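Local coordinates for aldose 1-epimerase (Caenorhabditis elegans, PDB 1LUR), which probably interconverts the alpha and beta anomers of aldose sugars such as galactose, an aldose 1-epimerase (mutarotase) reaction, at residues 24-29 with 34-39; 87-92 with 128-133; 290-293 with 297-300. One frame throughout, in Å; residues are numbered along the deposited sequence.

Contact 1 (24-29 with 34-39); sequences TATLLP and LAKLTF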
loop_
_atom_site.group_PDB
_atom_site.type_symbol
_atom_site.label_atom_id
_atom_site.label_comp_id
_atom_site.label_asym_id
_atom_site.label_seq_id
_atom_site.Cartn_x
_atom_site.Cartn_y
_atom_site.Cartn_z
ATOM N N THR A 24 -9.850 4.395 15.408
ATOM C CA THR A 24 -8.546 4.240 16.031
ATOM C C THR A 24 -7.576 3.549 15.073
ATOM O O THR A 24 -7.958 2.665 14.310
ATOM C CB THR A 24 -8.648 3.411 17.341
ATOM O OG1 THR A 24 -9.582 4.038 18.231
ATOM C CG2 THR A 24 -7.298 3.332 18.041
ATOM N N ALA A 25 -6.321 3.973 15.115
ATOM C CA ALA A 25 -5.291 3.401 14.262
ATOM C C ALA A 25 -4.074 3.090 15.117
ATOM O O ALA A 25 -3.676 3.894 15.958
ATOM C CB ALA A 25 -4.913 4.382 13.161
ATOM N N THR A 26 -3.494 1.916 14.915
ATOM C CA THR A 26 -2.321 1.528 15.677
ATOM C C THR A 26 -1.153 1.374 14.709
ATOM O O THR A 26 -1.229 0.609 13.751
ATOM C CB THR A 26 -2.551 0.207 16.419
ATOM O OG1 THR A 26 -3.697 0.334 17.271
ATOM C CG2 THR A 26 -1.339 -0.135 17.270
ATOM N N LEU A 27 -0.080 2.115 14.964
ATOM C CA LEU A 27 1.104 2.070 14.118
ATOM C C LEU A 27 2.287 1.405 14.816
ATOM O O LEU A 27 2.306 1.265 16.040
ATOM C CB LEU A 27 1.499 3.483 13.695
ATOM C CG LEU A 27 0.436 4.324 12.982
ATOM C CD1 LEU A 27 -0.165 3.513 11.841
ATOM C CD2 LEU A 27 -0.655 4.744 13.965
ATOM N N LEU A 28 3.276 1.009 14.022
ATOM C CA LEU A 28 4.475 0.357 14.532
ATOM C C LEU A 28 5.686 0.978 13.841
ATOM O O LEU A 28 5.749 1.031 12.612
ATOM C CB LEU A 28 4.414 -1.146 14.239
ATOM C CG LEU A 28 5.481 -2.063 14.844
ATOM C CD1 LEU A 28 5.381 -2.045 16.370
ATOM C CD2 LEU A 28 5.274 -3.479 14.321
ATOM N N PRO A 29 6.656 1.469 14.626
ATOM C CA PRO A 29 7.868 2.090 14.083
ATOM C C PRO A 29 8.550 1.202 13.050
ATOM O O PRO A 29 9.100 1.690 12.059
ATOM C CB PRO A 29 8.732 2.297 15.322
ATOM C CG PRO A 29 7.718 2.540 16.394
ATOM C CD PRO A 29 6.681 1.481 16.101
ATOM N N LEU A 34 1.034 0.044 9.505
ATOM C CA LEU A 34 -0.320 0.316 9.969
ATOM C C LEU A 34 -0.698 -1.047 10.539
ATOM O O LEU A 34 -1.072 -1.956 9.796
ATOM C CB LEU A 34 -1.247 0.669 8.804
ATOM C CG LEU A 34 -2.735 0.800 9.159
ATOM C CD1 LEU A 34 -2.915 1.798 10.303
ATOM C CD2 LEU A 34 -3.523 1.242 7.925
ATOM N N ALA A 35 -0.572 -1.187 11.856
ATOM C CA ALA A 35 -0.884 -2.438 12.547
ATOM C C ALA A 35 -2.371 -2.764 12.678
ATOM O O ALA A 35 -2.791 -3.889 12.404
ATOM C CB ALA A 35 -0.241 -2.431 13.927
ATOM N N LYS A 36 -3.162 -1.792 13.117
ATOM C CA LYS A 36 -4.596 -2.003 13.278
ATOM C C LYS A 36 -5.358 -0.749 12.901
ATOM O O LYS A 36 -4.794 0.344 12.858
ATOM C CB LYS A 36 -4.943 -2.315 14.734
ATOM C CG LYS A 36 -4.084 -3.346 15.435
ATOM C CD LYS A 36 -4.360 -3.309 16.941
ATOM C CE LYS A 36 -5.858 -3.394 17.236
ATOM N NZ LYS A 36 -6.159 -3.292 18.692
ATOM N N LEU A 37 -6.653 -0.924 12.656
ATOM C CA LEU A 37 -7.555 0.163 12.289
ATOM C C LEU A 37 -8.968 -0.300 12.649
ATOM O O LEU A 37 -9.602 -1.048 11.901
ATOM C CB LEU A 37 -7.460 0.480 10.796
ATOM C CG LEU A 37 -8.104 1.807 10.376
ATOM C CD1 LEU A 37 -7.590 2.200 9.019
ATOM C CD2 LEU A 37 -9.613 1.691 10.359
ATOM N N THR A 38 -9.454 0.147 13.803
ATOM C CA THR A 38 -10.783 -0.223 14.269
ATOM C C THR A 38 -11.836 0.833 13.951
ATOM O O THR A 38 -11.575 2.032 14.037
ATOM C CB THR A 38 -10.767 -0.469 15.789
ATOM O OG1 THR A 38 -10.334 0.720 16.459
ATOM C CG2 THR A 38 -9.810 -1.596 16.128
ATOM N N PHE A 39 -13.031 0.371 13.593
ATOM C CA PHE A 39 -14.142 1.256 13.255
ATOM C C PHE A 39 -15.449 0.499 13.482
ATOM O O PHE A 39 -15.603 -0.633 13.029
ATOM C CB PHE A 39 -14.037 1.677 11.790
ATOM C CG PHE A 39 -14.933 2.821 11.414
ATOM C CD1 PHE A 39 -14.706 4.093 11.927
ATOM C CD2 PHE A 39 -15.982 2.636 10.519
ATOM C CE1 PHE A 39 -15.507 5.170 11.549
ATOM C CE2 PHE A 39 -16.791 3.706 10.133
ATOM C CZ PHE A 39 -16.552 4.975 10.649
HETATM O O HOH W 1 -12.322 2.406 17.041
#

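Contact 2 (87-92 with 128-133); sequences KQYTMT and ANEQDD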
loop_
_atom_site.group_PDB
_atom_site.type_symbol
_atom_site.label_atom_id
_atom_site.label_comp_id
_atom_site.label_asym_id
_atom_site.label_seq_id
_atom_site.Cartn_x
_atom_site.Cartn_y
_atom_site.Cartn_z
ATOM N N LYS A 87 23.593 5.033 -15.957
ATOM C CA LYS A 87 24.347 4.048 -15.201
ATOM C C LYS A 87 23.458 2.863 -14.852
ATOM O O LYS A 87 22.310 3.037 -14.446
ATOM C CB LYS A 87 24.887 4.704 -13.934
ATOM C CG LYS A 87 25.904 3.895 -13.178
ATOM C CD LYS A 87 26.379 4.673 -11.967
ATOM C CE LYS A 87 27.299 3.839 -11.100
ATOM N NZ LYS A 87 27.554 4.520 -9.800
ATOM N N GLN A 88 23.982 1.654 -15.013
ATOM C CA GLN A 88 23.194 0.475 -14.701
ATOM C C GLN A 88 23.320 0.056 -13.246
ATOM O O GLN A 88 24.410 0.053 -12.677
ATOM C CB GLN A 88 23.590 -0.695 -15.608
ATOM C CG GLN A 88 22.661 -1.897 -15.467
ATOM C CD GLN A 88 22.849 -2.925 -16.566
ATOM O OE1 GLN A 88 23.902 -3.545 -16.675
ATOM N NE2 GLN A 88 21.820 -3.109 -17.388
ATOM N N TYR A 89 22.187 -0.280 -12.640
ATOM C CA TYR A 89 22.159 -0.713 -11.250
ATOM C C TYR A 89 21.590 -2.116 -11.247
ATOM O O TYR A 89 20.545 -2.373 -11.848
ATOM C CB TYR A 89 21.289 0.220 -10.410
ATOM C CG TYR A 89 21.948 1.550 -10.161
ATOM C CD1 TYR A 89 22.677 1.782 -8.993
ATOM C CD2 TYR A 89 21.899 2.554 -11.118
ATOM C CE1 TYR A 89 23.343 2.987 -8.795
ATOM C CE2 TYR A 89 22.561 3.759 -10.934
ATOM C CZ TYR A 89 23.281 3.969 -9.776
ATOM O OH TYR A 89 23.950 5.151 -9.613
ATOM N N THR A 90 22.298 -3.028 -10.590
ATOM C CA THR A 90 21.876 -4.416 -10.507
ATOM C C THR A 90 21.838 -4.843 -9.056
ATOM O O THR A 90 22.819 -4.696 -8.330
ATOM C CB THR A 90 22.845 -5.312 -11.274
ATOM O OG1 THR A 90 24.188 -4.997 -10.884
ATOM C CG2 THR A 90 22.694 -5.084 -12.764
HETATM N N MSE A 91 20.687 -5.352 -8.632
HETATM C CA MSE A 91 20.509 -5.796 -7.263
HETATM C C MSE A 91 20.427 -7.326 -7.219
HETATM O O MSE A 91 20.354 -7.984 -8.263
HETATM C CB MSE A 91 19.231 -5.175 -6.690
HETATM C CG MSE A 91 19.301 -3.658 -6.432
HETATM SE SE MSE A 91 19.409 -2.509 -8.001
HETATM C CE MSE A 91 21.304 -2.088 -7.974
ATOM N N THR A 92 20.469 -7.888 -6.016
ATOM C CA THR A 92 20.388 -9.339 -5.854
ATOM C C THR A 92 18.894 -9.664 -5.811
ATOM O O THR A 92 18.163 -9.116 -4.984
ATOM C CB THR A 92 21.047 -9.805 -4.529
ATOM O OG1 THR A 92 22.461 -9.560 -4.575
ATOM C CG2 THR A 92 20.791 -11.300 -4.299
ATOM N N ALA A 128 17.856 6.152 3.767
ATOM C CA ALA A 128 18.271 5.000 2.985
ATOM C C ALA A 128 19.144 5.447 1.815
ATOM O O ALA A 128 18.859 6.453 1.170
ATOM C CB ALA A 128 17.040 4.252 2.467
ATOM N N ASN A 129 20.217 4.701 1.563
ATOM C CA ASN A 129 21.134 5.003 0.475
ATOM C C ASN A 129 21.491 3.708 -0.244
ATOM O O ASN A 129 21.089 2.624 0.180
ATOM C CB ASN A 129 22.414 5.679 0.990
ATOM C CG ASN A 129 23.151 4.844 2.015
ATOM O OD1 ASN A 129 23.057 3.617 2.023
ATOM N ND2 ASN A 129 23.911 5.513 2.887
ATOM N N GLU A 130 22.260 3.816 -1.324
ATOM C CA GLU A 130 22.645 2.631 -2.080
ATOM C C GLU A 130 23.235 1.511 -1.211
ATOM O O GLU A 130 22.963 0.338 -1.460
ATOM C CB GLU A 130 23.621 3.012 -3.206
ATOM C CG GLU A 130 23.912 1.876 -4.197
ATOM C CD GLU A 130 24.852 2.294 -5.324
ATOM O OE1 GLU A 130 25.313 3.453 -5.304
ATOM O OE2 GLU A 130 25.130 1.463 -6.229
ATOM N N GLN A 131 24.027 1.853 -0.192
ATOM C CA GLN A 131 24.609 0.809 0.657
ATOM C C GLN A 131 23.560 0.019 1.420
ATOM O O GLN A 131 23.762 -1.156 1.718
ATOM C CB GLN A 131 25.605 1.381 1.673
ATOM C CG GLN A 131 26.993 1.646 1.131
ATOM C CD GLN A 131 27.186 3.090 0.734
ATOM O OE1 GLN A 131 26.958 4.002 1.539
ATOM N NE2 GLN A 131 27.616 3.315 -0.505
ATOM N N ASP A 132 22.446 0.666 1.744
ATOM C CA ASP A 132 21.375 0.001 2.476
ATOM C C ASP A 132 20.551 -0.957 1.631
ATOM O O ASP A 132 20.216 -2.055 2.083
ATOM C CB ASP A 132 20.390 1.016 3.074
ATOM C CG ASP A 132 21.020 1.915 4.104
ATOM O OD1 ASP A 132 21.609 1.390 5.072
ATOM O OD2 ASP A 132 20.910 3.147 3.951
ATOM N N ASP A 133 20.233 -0.553 0.403
ATOM C CA ASP A 133 19.422 -1.398 -0.467
ATOM C C ASP A 133 19.846 -1.591 -1.918
ATOM O O ASP A 133 19.103 -2.186 -2.698
ATOM C CB ASP A 133 18.004 -0.851 -0.456
ATOM C CG ASP A 133 17.963 0.636 -0.790
ATOM O OD1 ASP A 133 18.823 1.085 -1.579
ATOM O OD2 ASP A 133 17.077 1.351 -0.278
HETATM O O HOH W 2 26.740 1.658 -8.292
#

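Contact 3 (290-293 with 297-300); sequences KGEH and NKAL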
loop_
_atom_site.group_PDB
_atom_site.type_symbol
_atom_site.label_atom_id
_atom_site.label_comp_id
_atom_site.label_asym_id
_atom_site.label_seq_id
_atom_site.Cartn_x
_atom_site.Cartn_y
_atom_site.Cartn_z
ATOM N N LYS A 290 -5.926 -12.618 16.650
ATOM C CA LYS A 290 -6.827 -13.575 17.292
ATOM C C LYS A 290 -6.347 -15.007 17.065
ATOM O O LYS A 290 -7.077 -15.961 17.330
ATOM C CB LYS A 290 -8.246 -13.435 16.726
ATOM C CG LYS A 290 -8.853 -12.035 16.791
ATOM C CD LYS A 290 -9.591 -11.780 18.102
ATOM C CE LYS A 290 -8.638 -11.694 19.281
ATOM N NZ LYS A 290 -7.678 -10.563 19.127
ATOM N N GLY A 291 -5.120 -15.153 16.574
ATOM C CA GLY A 291 -4.587 -16.479 16.322
ATOM C C GLY A 291 -5.232 -17.051 15.074
ATOM O O GLY A 291 -5.096 -18.238 14.771
ATOM N N GLU A 292 -5.939 -16.188 14.349
ATOM C CA GLU A 292 -6.627 -16.567 13.122
ATOM C C GLU A 292 -5.662 -17.022 12.030
ATOM O O GLU A 292 -4.520 -16.566 11.961
ATOM C CB GLU A 292 -7.445 -15.384 12.605
ATOM C CG GLU A 292 -8.403 -15.728 11.474
ATOM C CD GLU A 292 -9.072 -14.502 10.895
ATOM O OE1 GLU A 292 -9.285 -13.529 11.651
ATOM O OE2 GLU A 292 -9.405 -14.514 9.690
ATOM N N HIS A 293 -6.143 -17.918 11.174
ATOM C CA HIS A 293 -5.354 -18.458 10.072
ATOM C C HIS A 293 -5.795 -17.826 8.755
ATOM O O HIS A 293 -6.794 -18.246 8.168
ATOM C CB HIS A 293 -5.545 -19.976 9.995
ATOM C CG HIS A 293 -5.011 -20.594 8.738
ATOM N ND1 HIS A 293 -5.498 -21.778 8.228
ATOM C CD2 HIS A 293 -4.031 -20.197 7.891
ATOM C CE1 HIS A 293 -4.845 -22.083 7.121
ATOM N NE2 HIS A 293 -3.949 -21.139 6.894
ATOM N N ASN A 297 -7.288 -15.287 -0.696
ATOM C CA ASN A 297 -8.293 -14.243 -0.864
ATOM C C ASN A 297 -8.906 -13.729 0.441
ATOM O O ASN A 297 -10.044 -13.255 0.452
ATOM C CB ASN A 297 -9.408 -14.730 -1.801
ATOM C CG ASN A 297 -8.885 -15.136 -3.174
ATOM O OD1 ASN A 297 -8.121 -14.403 -3.803
ATOM N ND2 ASN A 297 -9.306 -16.302 -3.647
ATOM N N LYS A 298 -8.151 -13.810 1.534
ATOM C CA LYS A 298 -8.630 -13.346 2.832
ATOM C C LYS A 298 -8.929 -11.847 2.841
ATOM O O LYS A 298 -9.985 -11.414 3.306
ATOM C CB LYS A 298 -7.597 -13.655 3.919
ATOM C CG LYS A 298 -7.820 -12.915 5.237
ATOM C CD LYS A 298 -9.178 -13.228 5.855
ATOM C CE LYS A 298 -9.366 -12.501 7.184
ATOM N NZ LYS A 298 -10.691 -12.803 7.807
ATOM N N ALA A 299 -7.996 -11.050 2.333
ATOM C CA ALA A 299 -8.196 -9.609 2.301
ATOM C C ALA A 299 -7.851 -8.997 0.956
ATOM O O ALA A 299 -7.515 -9.694 -0.004
ATOM C CB ALA A 299 -7.374 -8.942 3.401
ATOM N N LEU A 300 -7.952 -7.677 0.895
ATOM C CA LEU A 300 -7.652 -6.947 -0.321
ATOM C C LEU A 300 -6.581 -5.911 -0.019
ATOM O O LEU A 300 -6.829 -4.948 0.710
ATOM C CB LEU A 300 -8.898 -6.241 -0.850
ATOM C CG LEU A 300 -8.685 -5.395 -2.110
ATOM C CD1 LEU A 300 -8.369 -6.305 -3.285
ATOM C CD2 LEU A 300 -9.927 -4.570 -2.405
#

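Contact 1 (24-29 with 34-39)
Thr26 and Lys36 meet through their peptide planes. Lys36 N lies in the carbonyl plane of Thr26, on a lone pair of Thr26 O, 3.1 Å away. Thr26 O also takes a weak bond from Ala35 N, 2.7 Å away. In the other direction Thr26 N comes to Lys36 O at 2.9 Å, but from above that carbonyl plane, 42° out of it. Because both Ala35 and Lys36 face Thr26, the register slips by one: a classic beta bulge. Ala35 CB also lies 3.2 Å from Thr26 O. Thr24 and Thr38 close the far end with two backbone bonds.

On one face Thr24, Thr26, Lys36 and Thr38 line up. Thr38 holds OG1 between its backbone N and carbonyl carbon (chi1 59°), which sets OG1 3.3 Å from Thr24 CB. A water 2.7 Å from Thr38 OG1 is hydrogen-bonded to it. Ala25, Leu27, Leu34 and Leu37 point to the other face. Leu27 and Leu34 cross obliquely there, CD1 to CD1 3.6 Å apart, and Leu27 also packs on Val122 and Phe124. This is an antiparallel beta hairpin with a classic bulge, the middle pair of a four-stranded sheet beside the large sheet of the family's beta sandwich.

Contact 2 (87-92 with 128-133)
Glu130 reaches across to Tyr89 with its carboxylate. The Glu130 chain leaves CB with CG anti to the backbone N (chi1 -171°) and stays extended beyond CG. This stretches the acid from the helix to the aromatic ring. CD is the first atom to arrive. It lies in the ring plane, at the edge, 3.8 Å from Tyr89 CE1. Glu130 OE1 is also near the ring, 4.0 Å from Tyr89 CE1. OE2 comes closer, with Glu130 OE2 3.5 Å from Tyr89 CE1, again at the edge and near the plane. The two side chains cross at about a right angle, and the ring and carboxylate planes are 58° apart. The acid therefore meets the C-H rim of the ring and does not lie flat on it. OE2 is also gripped from elsewhere: a water donates to Glu130 OE2 at 2.6 Å. The same water takes a weak bond from Lys87 NZ at 3.3 Å. The two opposite charges are thus linked through water, without direct contact.

Glu130 starts a short helix, and a capping box holds that end. Asn129 is the N-cap. Its OD1 accepts Asp132 N at 3.0 Å, nearly along the C=O axis. In return Asn129 N donates to Asp132 OD2, 2.9 Å away, on the anti lone pair of that oxygen. These two reciprocal bonds close the first turn, from which Glu130 projects.

A second touch lies further along. Met91, a selenomethionine in this crystal, brings CG to 4.0 Å from Asp133 O. That oxygen also accepts a hydrogen bond from Tyr99 OH. The Asp133 carboxylate turns elsewhere, to a salt bridge with Arg72. Tyr89 also packs on Leu82 and Phe84 of its hairpin partner strand 81-84, and on Pro136.

Contact 3 (290-293 with 297-300)
Glu292 and Lys298 reach for each other from opposite directions and meet at their charged ends. Glu292 sends its chain out extended, with CG anti to the backbone N (chi1 -169°). Lys298 also has CG anti to the backbone N, but bends at chi2 (59°) before running straight to NZ. One carboxylate oxygen does the work. Lys298 NZ donates to Glu292 OE2 at 2.9 Å, on the syn lone pair, and the pair is a salt bridge. The amine also donates to Ser180 O, so two acceptors hold it. The methylene next to the amine follows, with Lys298 CE 3.2 Å from Glu292 OE2. The other oxygen stands back, Glu292 OE1 being 4.2 Å from Lys298 NZ.

An alanine in place of Glu292 would probably leave the Lys298 amine with Ser180 O but without its charged mate, and the long lysine chain less firmly held.

The backbone of Lys298 is tied too, its O accepting from Asn176 ND2. The contact is a short-range salt bridge between two loops. It joins the loop after strand 286-287 to the loop that leads into strand 300-305, a strand of the sandwich's seven-stranded sheet; in characterised GalM relatives the corresponding strand region carries the catalytic glutamate.

Overall arrangement
From the N terminus, contact 1 comes first. It closes the four-residue turn of the hairpin 24-28 and 33-40. Contact 2 follows. It closes a longer loop of 35 residues and ties the small hairpin 81-84 with 87-90 to the end of strand 121-129 and the helix after it. Contact 3 is last and closes a three-residue gap between 290-293 and 297-300, the latter running into strand 300-305. The loops lie in series; none nests in or crosses another. Contacts 1 and 3 have centres about 16 Å apart, and the side-chain amine of Lys289, just before contact 3, is hydrogen-bonded to Ala35 O of contact 1. Contact 2 lies about 31 Å from contact 1, centre to centre.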